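Local coordinates for intergenic-region protein (Escherichia coli CFT073, PDB 2WJ9) that probably acts as an antirestriction protein of the ArdB type, countering the host's restriction enzymes, at residues Q55-F59 / W93-T97; L66-W70 / H147-T151; R76-M81 / A139-T143; N124-M130 / A175-D181. All coordinates share one frame; numbering follows the deposited sequence.

Interaction 1: residues Q55-F59 / W93-T97; sequences QRISF and WNLYT
Leu95 packs against both Phe59 and Arg56, and these three residues account for most of the surface buried here. The Leu95 side chain leaves strand 93-98 toward the turn at 56-59. Its CB sits almost squarely over the Phe59 ring, 4.1 Å from the ring centroid and 6° off the normal, which makes a CH-pi contact. Its CD1 branch leans back to the root of the same ring, with CD1 3.6 Å from Phe59 CG. Phe59 lays its ring against Leu95 because its CG is anti to the backbone N (chi1 177°). The far edge of the ring then meets the backbone, where Phe59 CE1 lies 3.6 Å from Tyr96 O.

The strand is the middle one of a three-stranded antiparallel sheet, between strands 48-50 and 103-107. The turn at 56-59 follows the first of these strands and leads into helix 59-64. Phe59 also touches Val51 and Ala103, beside the strand.

Arg56 reaches the strand from the other side of Leu95. Its chain bends at chi3 (71°) and lays one guanidinium face over Leu95 CG, which is 3.8 Å from Arg56 NH2. Trp93 O lies at the guanidinium edge, 3.5 Å from Arg56 NH1. No hydrogen bond joins the two segments. The indole N-H of Trp93 is bonded to Gly90 O.

Interaction 2: residues L66-W70 / H147-T151; sequences LIPQW and HACRT
His147 points the edge of its imidazole at the backbone of Pro68. The bond from His147 NE2 to Pro68 O is 2.8 Å long and nearly straight, at 165° about the hydrogen. The carbonyl oxygen lies close to the ring plane, and NE2 acts as the donor, consistent with a proton on this nitrogen. The ring extends toward the turn because its CG is anti to the backbone N (chi1 -157°).

Two aliphatic groups flank the same edge of the imidazole. Ile67 CG2 lies 3.9 Å from His147 CD2, and Gln69 CB is 3.9 Å from His147 NE2. Residues 67-70 form a type II beta turn, with Pro68 and Gln69 at its two central positions. The turn directs Pro68 O to the histidine.

Thr151 stands one helical turn after His147. Its CG2 lies over one face of the imidazole, offset toward the ring's edge, and also meets Pro68 CB at 4.2 Å. Its hydroxyl folds back on the helix: Thr151 OG1 donates to His147 O at 2.8 Å, and Thr151 N bonds to that oxygen from the opposite face of its plane.

Close by, Cys149 forms a disulfide with Cys37 of the second subunit. The contact ties the loop between helices 59-64 and 73-84 to the end of helix 132-151. Helix 154-168 packs on Ile67 through Ala155 and Met156, while Leu73 and Arg76 of helix 73-84 touch His147.

Interaction 3: residues R76-M81 / A139-T143; sequences RVFGWM and ACLMT. With SO4 (sulfate ion), chain H.
Helices 73-84 and 132-151 cross in the interior of the subunit, and Trp80 and Thr143 meet at the crossing. The axes of the two short segments pass 8.5 Å apart, with 116° between their directions. Thr143 OG1 comes within 3.2 Å of Trp80 CD1 and within 3.4 Å of Val77 CA. This hydroxyl is satisfied within its own helix: it donates to Ala139 O at 2.8 Å. That carbonyl also accepts the backbone bond from Thr143 N, on the opposite face of its plane.

Met142 lies over one face of the Trp80 indole. Its CB is 4.1 Å from the centroid of the five-membered ring, a CH-pi contact. In one of its two conformers the chain then bends at chi2 (-65°) and chi3 and returns CE to the six-membered ring, 3.9 Å from Trp80 CZ3. In that conformer the sulfur stands higher above the ring, in a more distant Met-aromatic contact.

Ala139 CB fits between Val77, Trp80 and Met81. Val77 CG1 touches that CB and also Cys140 SG, the latter at 3.9 Å. Met105 of strand 103-107 touches both Val77 and Cys140, so the helix pair packs on the sheet there.

At the outer end of the contact, Arg76 binds a sulfate that probably came from the crystallisation liquor. Arg76 NH1 donates to sulfate O3 at 3.1 Å, with the anion at the guanidinium edge. Arg83 is a second donor to this sulfate, and Thr72 OG1 bonds to Arg76 NE.

Interaction 4: residues N124-M130 / A175-D181; sequences NGNRAEM and AIMRIID
Asn124, Asn126 and Arg178 make the hydrogen bonds between residues 124-130 and 175-181. Asn124 ND2 donates to Asp181 O at 2.8 Å, close to its own amide plane. It also donates to Ile179 O at 3.2 Å, but from above that carbonyl's plane. The other end of this amide, Asn124 OD1, accepts from Asn126 N and closes an Asx turn. Asn126 ND2 bonds to Arg178 O at 3.0 Å with an angle of 164°, and a water links the same nitrogen to Asp181 OD2. In the reverse direction, Arg178 NE donates to Arg127 O at 2.9 Å. The carbonyls of Arg178 and Ile179 and the C-terminal carboxylate thus all accept from asparagine side chains.

One flat stack accompanies these bonds. The Asn126 amide lies over a face of the Arg178 guanidinium, their planes 21° apart. The Arg178 chain, extended from CG to NE, reaches out across the strand to this position.

Apolar contacts fill the other end. Ala128 CB touches Ile179 CD1 at 4.2 Å. Met130 bends at chi3 (81°), and its CE sits 4.1 Å from Ala175 CB and meets Ile179 CG2.

The strand pairs with strand 117-121 in a two-stranded antiparallel hairpin, and a G1 bulge at Gly125 and Asn126 faces Asn121. Helix 173-180 runs roughly antiparallel to strand 126-130, 7.7 Å away between segment axes, and packs on helix 132-151 through Ile176, Ile179 and Ile180.

Overall arrangement
Helix 132-151 runs through the arrangement. Interactions 2 and 3 both use it, with centres about 14 Å apart, and they touch where Arg76 packs beside His147. Interaction 4 lies about 14 Å from interaction 3, centre to centre, and joins it through Leu141, which packs on Ile176 and Ile180. Interaction 1 meets interaction 3 where Trp93 packs on Phe78 and Met81. Interactions 1 and 4 lie about 26 Å apart, centre to centre, on opposite sides of the chain's centre. Along the chain, interaction 3 is nested within interaction 2, while interaction 4 opens only after interaction 1 has closed. The three-stranded sheet and the hairpin are therefore linked through the central helices. Interactions 2 and 4 also adjoin the second subunit.

Interaction 1: residues Q55-F59 / W93-T97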
# COMPACT_ATOMS: atom_id res chain seq x y z
N GLN B 55 7.96 17.57 -18.76
CA GLN B 55 6.85 17.35 -17.81
C GLN B 55 7.22 17.56 -16.35
O GLN B 55 6.38 17.37 -15.47
CB GLN B 55 6.31 15.93 -17.96
CG GLN B 55 5.87 15.57 -19.37
CD GLN B 55 5.45 14.12 -19.49
OE1 GLN B 55 5.52 13.35 -18.53
NE2 GLN B 55 5.01 13.73 -20.68
N ARG B 56 8.47 17.96 -16.09
CA ARG B 56 8.94 18.12 -14.71
C ARG B 56 8.05 19.05 -13.89
O ARG B 56 7.67 18.73 -12.77
CB ARG B 56 10.36 18.68 -14.68
CG ARG B 56 11.44 17.65 -14.85
CD ARG B 56 12.81 18.19 -14.42
NE ARG B 56 12.89 18.35 -12.96
CZ ARG B 56 13.72 17.69 -12.15
NH1 ARG B 56 14.60 16.82 -12.63
NH2 ARG B 56 13.69 17.93 -10.84
N ILE B 57 7.73 20.20 -14.46
CA ILE B 57 7.03 21.24 -13.71
C ILE B 57 5.61 20.83 -13.30
O ILE B 57 5.09 21.33 -12.30
CB ILE B 57 7.03 22.59 -14.46
CG1 ILE B 57 6.54 23.71 -13.55
CG2 ILE B 57 6.21 22.49 -15.75
CD1 ILE B 57 7.17 23.71 -12.16
N SER B 58 5.00 19.91 -14.04
CA SER B 58 3.64 19.42 -13.73
C SER B 58 3.59 18.23 -12.75
O SER B 58 2.51 17.84 -12.30
CB SER B 58 2.93 19.04 -15.03
OG SER B 58 2.75 20.18 -15.85
N PHE B 59 4.75 17.69 -12.39
CA PHE B 59 4.85 16.45 -11.60
C PHE B 59 4.07 16.47 -10.28
O PHE B 59 3.25 15.59 -10.03
CB PHE B 59 6.33 16.14 -11.35
CG PHE B 59 6.58 14.93 -10.49
CD1 PHE B 59 6.55 13.64 -11.03
CD2 PHE B 59 6.89 15.07 -9.14
CE1 PHE B 59 6.80 12.53 -10.23
CE2 PHE B 59 7.15 13.97 -8.34
CZ PHE B 59 7.11 12.70 -8.88
N TRP B 93 19.11 15.72 -8.36
CA TRP B 93 17.88 14.97 -8.07
C TRP B 93 16.89 14.97 -9.25
O TRP B 93 16.59 16.02 -9.83
CB TRP B 93 17.22 15.52 -6.81
CG TRP B 93 18.01 15.19 -5.59
CD1 TRP B 93 19.29 15.60 -5.32
CD2 TRP B 93 17.61 14.36 -4.49
NE1 TRP B 93 19.70 15.07 -4.12
CE2 TRP B 93 18.69 14.32 -3.59
CE3 TRP B 93 16.44 13.65 -4.18
CZ2 TRP B 93 18.65 13.59 -2.39
CZ3 TRP B 93 16.39 12.94 -2.98
CH2 TRP B 93 17.49 12.91 -2.11
N ASN B 94 16.41 13.78 -9.59
CA ASN B 94 15.44 13.58 -10.67
C ASN B 94 14.08 13.15 -10.12
O ASN B 94 13.96 12.71 -8.97
CB ASN B 94 15.93 12.51 -11.65
CG ASN B 94 17.30 12.81 -12.21
OD1 ASN B 94 18.17 11.93 -12.25
ND2 ASN B 94 17.51 14.03 -12.67
N LEU B 95 13.06 13.26 -10.97
CA LEU B 95 11.70 12.84 -10.63
C LEU B 95 11.36 11.55 -11.38
O LEU B 95 11.73 11.38 -12.54
CB LEU B 95 10.70 13.95 -10.95
CG LEU B 95 11.00 15.34 -10.39
CD1 LEU B 95 9.89 16.34 -10.72
CD2 LEU B 95 11.25 15.30 -8.87
N TYR B 96 10.65 10.65 -10.69
CA TYR B 96 10.32 9.31 -11.20
C TYR B 96 8.86 8.91 -10.96
O TYR B 96 8.28 9.24 -9.92
CB TYR B 96 11.23 8.25 -10.55
CG TYR B 96 12.70 8.42 -10.88
CD1 TYR B 96 13.24 7.87 -12.04
CD2 TYR B 96 13.54 9.14 -10.05
CE1 TYR B 96 14.58 8.03 -12.36
CE2 TYR B 96 14.89 9.30 -10.34
CZ TYR B 96 15.40 8.75 -11.51
OH TYR B 96 16.75 8.93 -11.81
N THR B 97 8.28 8.19 -11.92
CA THR B 97 6.98 7.53 -11.76
C THR B 97 7.15 6.01 -11.66
O THR B 97 8.13 5.46 -12.18
CB THR B 97 6.01 7.86 -12.94
OG1 THR B 97 6.54 7.41 -14.19
CG2 THR B 97 5.75 9.37 -13.00

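Interaction 2: residues L66-W70 / H147-T151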
# COMPACT_ATOMS: atom_id res chain seq x y z
N LEU B 66 -4.16 16.31 -4.76
CA LEU B 66 -5.30 16.09 -3.86
C LEU B 66 -4.90 16.17 -2.38
O LEU B 66 -5.77 16.19 -1.51
CB LEU B 66 -5.96 14.74 -4.13
CG LEU B 66 -6.61 14.54 -5.51
CD1 LEU B 66 -7.08 13.09 -5.66
CD2 LEU B 66 -7.75 15.51 -5.72
N ILE B 67 -3.60 16.24 -2.11
CA ILE B 67 -3.07 16.13 -0.75
C ILE B 67 -2.76 17.52 -0.19
O ILE B 67 -2.10 18.32 -0.86
CB ILE B 67 -1.77 15.27 -0.72
CG1 ILE B 67 -2.07 13.84 -1.22
CG2 ILE B 67 -1.14 15.26 0.69
CD1 ILE B 67 -0.82 13.05 -1.65
N PRO B 68 -3.21 17.82 1.05
CA PRO B 68 -2.88 19.13 1.62
C PRO B 68 -1.38 19.40 1.66
O PRO B 68 -0.60 18.50 1.99
CB PRO B 68 -3.47 19.05 3.03
CG PRO B 68 -4.58 18.05 2.91
CD PRO B 68 -4.03 17.01 1.97
N GLN B 69 -0.99 20.62 1.31
CA GLN B 69 0.42 21.04 1.31
C GLN B 69 1.33 20.29 0.33
O GLN B 69 2.52 20.15 0.58
CB GLN B 69 1.01 20.98 2.73
CG GLN B 69 0.32 21.89 3.72
CD GLN B 69 1.15 22.07 4.96
OE1 GLN B 69 0.93 21.40 5.96
NE2 GLN B 69 2.13 22.96 4.88
N TRP B 70 0.78 19.86 -0.80
CA TRP B 70 1.57 19.13 -1.80
C TRP B 70 2.77 19.94 -2.30
O TRP B 70 3.79 19.36 -2.67
CB TRP B 70 0.73 18.60 -2.98
CG TRP B 70 -0.05 19.64 -3.73
CD1 TRP B 70 -1.38 19.92 -3.58
CD2 TRP B 70 0.42 20.52 -4.76
NE1 TRP B 70 -1.75 20.93 -4.43
CE2 TRP B 70 -0.67 21.32 -5.17
CE3 TRP B 70 1.67 20.72 -5.38
CZ2 TRP B 70 -0.55 22.29 -6.16
CZ3 TRP B 70 1.78 21.70 -6.35
CH2 TRP B 70 0.68 22.47 -6.73
N HIS B 147 3.65 12.63 6.56
CA HIS B 147 2.65 13.57 6.07
C HIS B 147 1.24 12.93 6.02
O HIS B 147 0.24 13.61 6.23
CB HIS B 147 3.06 14.11 4.69
CG HIS B 147 2.43 15.43 4.35
ND1 HIS B 147 2.60 16.56 5.12
CD2 HIS B 147 1.65 15.80 3.31
CE1 HIS B 147 1.94 17.56 4.58
NE2 HIS B 147 1.36 17.13 3.47
N ALA B 148 1.19 11.62 5.76
CA ALA B 148 -0.07 10.87 5.86
C ALA B 148 -0.64 10.93 7.28
O ALA B 148 -1.85 11.13 7.47
CB ALA B 148 0.14 9.41 5.43
N CYS B 149 0.22 10.80 8.28
CA CYS B 149 -0.23 10.84 9.67
C CYS B 149 -0.67 12.24 10.11
O CYS B 149 -1.59 12.38 10.92
CB CYS B 149 0.84 10.30 10.62
SG CYS B 149 1.24 8.57 10.36
N ARG B 150 -0.02 13.27 9.58
CA ARG B 150 -0.39 14.65 9.89
C ARG B 150 -1.73 15.05 9.23
O ARG B 150 -2.57 15.66 9.87
CB ARG B 150 0.71 15.63 9.47
CG ARG B 150 0.32 17.08 9.63
CD ARG B 150 1.45 18.03 9.35
NE ARG B 150 0.98 19.41 9.39
CZ ARG B 150 1.75 20.49 9.24
NH1 ARG B 150 3.05 20.36 9.04
NH2 ARG B 150 1.22 21.70 9.29
N THR B 151 -1.89 14.70 7.96
CA THR B 151 -3.03 15.19 7.18
C THR B 151 -4.27 14.30 7.25
O THR B 151 -5.37 14.75 6.95
CB THR B 151 -2.66 15.33 5.68
OG1 THR B 151 -2.28 14.05 5.18
CG2 THR B 151 -1.52 16.32 5.50

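Interaction 3: residues R76-M81 / A139-T143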
# COMPACT_ATOMS: atom_id res chain seq x y z
N ARG B 76 10.22 19.10 1.94
CA ARG B 76 10.19 18.15 3.07
C ARG B 76 11.12 16.94 2.84
O ARG B 76 11.78 16.47 3.78
CB ARG B 76 8.77 17.69 3.39
CG ARG B 76 7.93 18.76 4.08
CD ARG B 76 6.49 18.31 4.32
NE ARG B 76 5.59 19.44 4.54
CZ ARG B 76 5.54 20.17 5.64
NH1 ARG B 76 6.34 19.93 6.68
NH2 ARG B 76 4.67 21.18 5.70
N VAL B 77 11.17 16.44 1.60
CA VAL B 77 12.09 15.35 1.25
C VAL B 77 13.55 15.78 1.46
O VAL B 77 14.34 15.06 2.09
CB VAL B 77 11.92 14.87 -0.22
CG1 VAL B 77 12.98 13.83 -0.57
CG2 VAL B 77 10.51 14.28 -0.44
N PHE B 78 13.91 16.96 0.96
CA PHE B 78 15.26 17.49 1.17
C PHE B 78 15.56 17.69 2.67
O PHE B 78 16.68 17.47 3.11
CB PHE B 78 15.47 18.81 0.40
CG PHE B 78 15.64 18.63 -1.10
CD1 PHE B 78 16.52 17.69 -1.62
CD2 PHE B 78 14.95 19.45 -1.99
CE1 PHE B 78 16.69 17.55 -3.01
CE2 PHE B 78 15.11 19.31 -3.38
CZ PHE B 78 15.97 18.36 -3.88
N GLY B 79 14.54 18.09 3.43
CA GLY B 79 14.65 18.22 4.88
C GLY B 79 14.99 16.89 5.54
O GLY B 79 15.91 16.82 6.34
N TRP B 80 14.26 15.84 5.19
CA TRP B 80 14.58 14.50 5.71
C TRP B 80 15.98 14.05 5.28
O TRP B 80 16.72 13.47 6.08
CB TRP B 80 13.52 13.46 5.31
CG TRP B 80 12.31 13.49 6.19
CD1 TRP B 80 11.07 13.98 5.88
CD2 TRP B 80 12.23 13.05 7.56
NE1 TRP B 80 10.22 13.85 6.95
CE2 TRP B 80 10.91 13.29 8.00
CE3 TRP B 80 13.14 12.47 8.44
CZ2 TRP B 80 10.47 12.96 9.28
CZ3 TRP B 80 12.71 12.15 9.74
CH2 TRP B 80 11.39 12.40 10.14
N MET B 81 16.36 14.33 4.04
CA MET B 81 17.67 13.92 3.53
C MET B 81 18.79 14.60 4.33
O MET B 81 19.82 13.97 4.66
CB MET B 81 17.76 14.22 2.03
CG MET B 81 18.88 13.54 1.27
SD MET B 81 18.87 11.74 1.33
CE MET B 81 20.21 11.47 2.48
N ALA B 139 14.36 8.73 2.03
CA ALA B 139 13.86 10.06 2.39
C ALA B 139 12.39 10.28 2.00
O ALA B 139 11.61 10.88 2.75
CB ALA B 139 14.75 11.14 1.80
N CYS B 140 12.02 9.81 0.81
CA CYS B 140 10.62 9.92 0.36
C CYS B 140 9.65 9.08 1.21
O CYS B 140 8.54 9.53 1.53
CB CYS B 140 10.51 9.56 -1.12
SG CYS B 140 11.29 10.74 -2.28
N LEU B 141 10.05 7.87 1.57
CA LEU B 141 9.23 7.04 2.46
C LEU B 141 8.92 7.73 3.78
O LEU B 141 7.77 7.73 4.23
CB LEU B 141 9.87 5.67 2.70
CG LEU B 141 9.85 4.74 1.48
CD1 LEU B 141 10.78 3.53 1.70
CD2 LEU B 141 8.40 4.28 1.15
N MET B 142 9.94 8.30 4.41
CA MET B 142 9.79 9.01 5.69
C MET B 142 8.87 10.22 5.52
O MET B 142 8.00 10.48 6.37
CB MET B 142 11.16 9.49 6.19
CG MET B 142 12.15 8.37 6.48
SD MET B 142 11.62 7.32 7.84
CE MET B 142 11.98 8.34 9.28
N THR B 143 9.06 10.95 4.43
CA THR B 143 8.22 12.12 4.11
C THR B 143 6.74 11.73 3.97
O THR B 143 5.87 12.33 4.59
CB THR B 143 8.68 12.80 2.80
OG1 THR B 143 10.05 13.19 2.94
CG2 THR B 143 7.81 14.03 2.49
S SO4 H . 8.81 18.15 8.72
O1 SO4 H . 9.12 16.85 9.32
O2 SO4 H . 9.96 19.04 8.87
O3 SO4 H . 8.51 17.88 7.31
O4 SO4 H . 7.67 18.75 9.44

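Interaction 4: residues N124-M130 / A175-D181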
# COMPACT_ATOMS: atom_id res chain seq x y z
N ASN B 124 15.70 5.94 15.50
CA ASN B 124 15.94 4.50 15.78
C ASN B 124 17.39 4.10 16.09
O ASN B 124 17.65 2.95 16.44
CB ASN B 124 15.36 3.61 14.66
CG ASN B 124 16.01 3.84 13.30
OD1 ASN B 124 17.16 4.27 13.20
ND2 ASN B 124 15.27 3.53 12.24
N GLY B 125 18.33 5.03 15.97
CA GLY B 125 19.74 4.78 16.33
C GLY B 125 20.57 4.00 15.33
O GLY B 125 21.69 3.58 15.64
N ASN B 126 20.05 3.82 14.11
CA ASN B 126 20.68 2.98 13.08
C ASN B 126 21.51 3.76 12.07
O ASN B 126 21.09 4.83 11.61
CB ASN B 126 19.62 2.18 12.32
CG ASN B 126 18.90 1.16 13.19
OD1 ASN B 126 19.42 0.73 14.23
ND2 ASN B 126 17.71 0.76 12.77
N ARG B 127 22.68 3.23 11.73
CA ARG B 127 23.48 3.71 10.60
C ARG B 127 23.29 2.73 9.43
O ARG B 127 23.09 1.54 9.65
CB ARG B 127 24.97 3.82 10.94
CG ARG B 127 25.32 4.94 11.92
CD ARG B 127 26.81 5.28 11.90
NE ARG B 127 27.26 6.01 13.09
CZ ARG B 127 27.01 7.30 13.34
NH1 ARG B 127 26.30 8.04 12.50
NH2 ARG B 127 27.48 7.85 14.46
N ALA B 128 23.36 3.24 8.21
CA ALA B 128 23.26 2.40 7.02
C ALA B 128 23.98 3.05 5.84
O ALA B 128 23.89 4.26 5.63
CB ALA B 128 21.81 2.13 6.67
N GLU B 129 24.68 2.21 5.07
CA GLU B 129 25.40 2.64 3.88
C GLU B 129 24.61 2.21 2.64
O GLU B 129 24.17 1.06 2.55
CB GLU B 129 26.80 2.01 3.87
CG GLU B 129 27.76 2.61 2.87
CD GLU B 129 29.19 2.15 3.07
OE1 GLU B 129 29.48 1.42 4.06
OE2 GLU B 129 30.05 2.52 2.24
N MET B 130 24.42 3.12 1.69
CA MET B 130 23.60 2.83 0.51
C MET B 130 23.87 3.79 -0.65
O MET B 130 24.48 4.84 -0.48
CB MET B 130 22.10 2.84 0.88
CG MET B 130 21.51 4.22 1.22
SD MET B 130 19.85 4.13 1.96
CE MET B 130 20.34 3.74 3.64
N ALA B 175 18.98 -2.17 3.64
CA ALA B 175 19.47 -0.87 4.11
C ALA B 175 18.34 0.17 4.20
O ALA B 175 18.28 0.93 5.16
CB ALA B 175 20.60 -0.37 3.21
N ILE B 176 17.45 0.20 3.21
CA ILE B 176 16.33 1.16 3.22
C ILE B 176 15.43 0.91 4.43
O ILE B 176 15.08 1.85 5.14
CB ILE B 176 15.49 1.06 1.92
CG1 ILE B 176 16.32 1.49 0.70
CG2 ILE B 176 14.20 1.92 2.03
CD1 ILE B 176 15.71 1.08 -0.65
N MET B 177 15.08 -0.35 4.67
CA MET B 177 14.17 -0.69 5.77
C MET B 177 14.84 -0.48 7.12
O MET B 177 14.17 -0.18 8.10
CB MET B 177 13.69 -2.14 5.65
CG MET B 177 12.73 -2.35 4.50
SD MET B 177 11.16 -1.49 4.78
CE MET B 177 10.69 -1.12 3.11
N ARG B 178 16.16 -0.63 7.17
CA ARG B 178 16.93 -0.41 8.40
C ARG B 178 16.88 1.06 8.82
O ARG B 178 16.67 1.38 9.99
CB ARG B 178 18.38 -0.87 8.23
CG ARG B 178 19.35 -0.41 9.30
CD ARG B 178 20.65 -1.22 9.24
NE ARG B 178 21.62 -0.83 10.25
CZ ARG B 178 21.54 -1.15 11.54
NH1 ARG B 178 20.52 -1.86 12.01
NH2 ARG B 178 22.49 -0.74 12.38
N ILE B 179 17.07 1.95 7.85
CA ILE B 179 17.15 3.37 8.15
C ILE B 179 15.78 3.96 8.53
O ILE B 179 15.71 4.86 9.37
CB ILE B 179 17.83 4.17 6.99
CG1 ILE B 179 18.43 5.48 7.51
CG2 ILE B 179 16.85 4.43 5.87
CD1 ILE B 179 19.66 5.29 8.40
N ILE B 180 14.70 3.44 7.94
CA ILE B 180 13.36 3.98 8.22
C ILE B 180 12.64 3.26 9.36
O ILE B 180 11.52 3.65 9.71
CB ILE B 180 12.45 3.97 6.96
CG1 ILE B 180 12.10 2.54 6.52
CG2 ILE B 180 13.12 4.71 5.82
CD1 ILE B 180 10.94 2.48 5.54
N ASP B 181 13.27 2.22 9.92
CA ASP B 181 12.60 1.32 10.86
C ASP B 181 11.96 2.08 12.02
O ASP B 181 12.53 3.04 12.53
CB ASP B 181 13.58 0.30 11.42
CG ASP B 181 12.90 -0.78 12.24
OD1 ASP B 181 12.03 -1.49 11.68
OD2 ASP B 181 13.22 -0.91 13.44
OXT ASP B 181 10.87 1.71 12.46
O HOH W 1 15.72 -0.52 14.32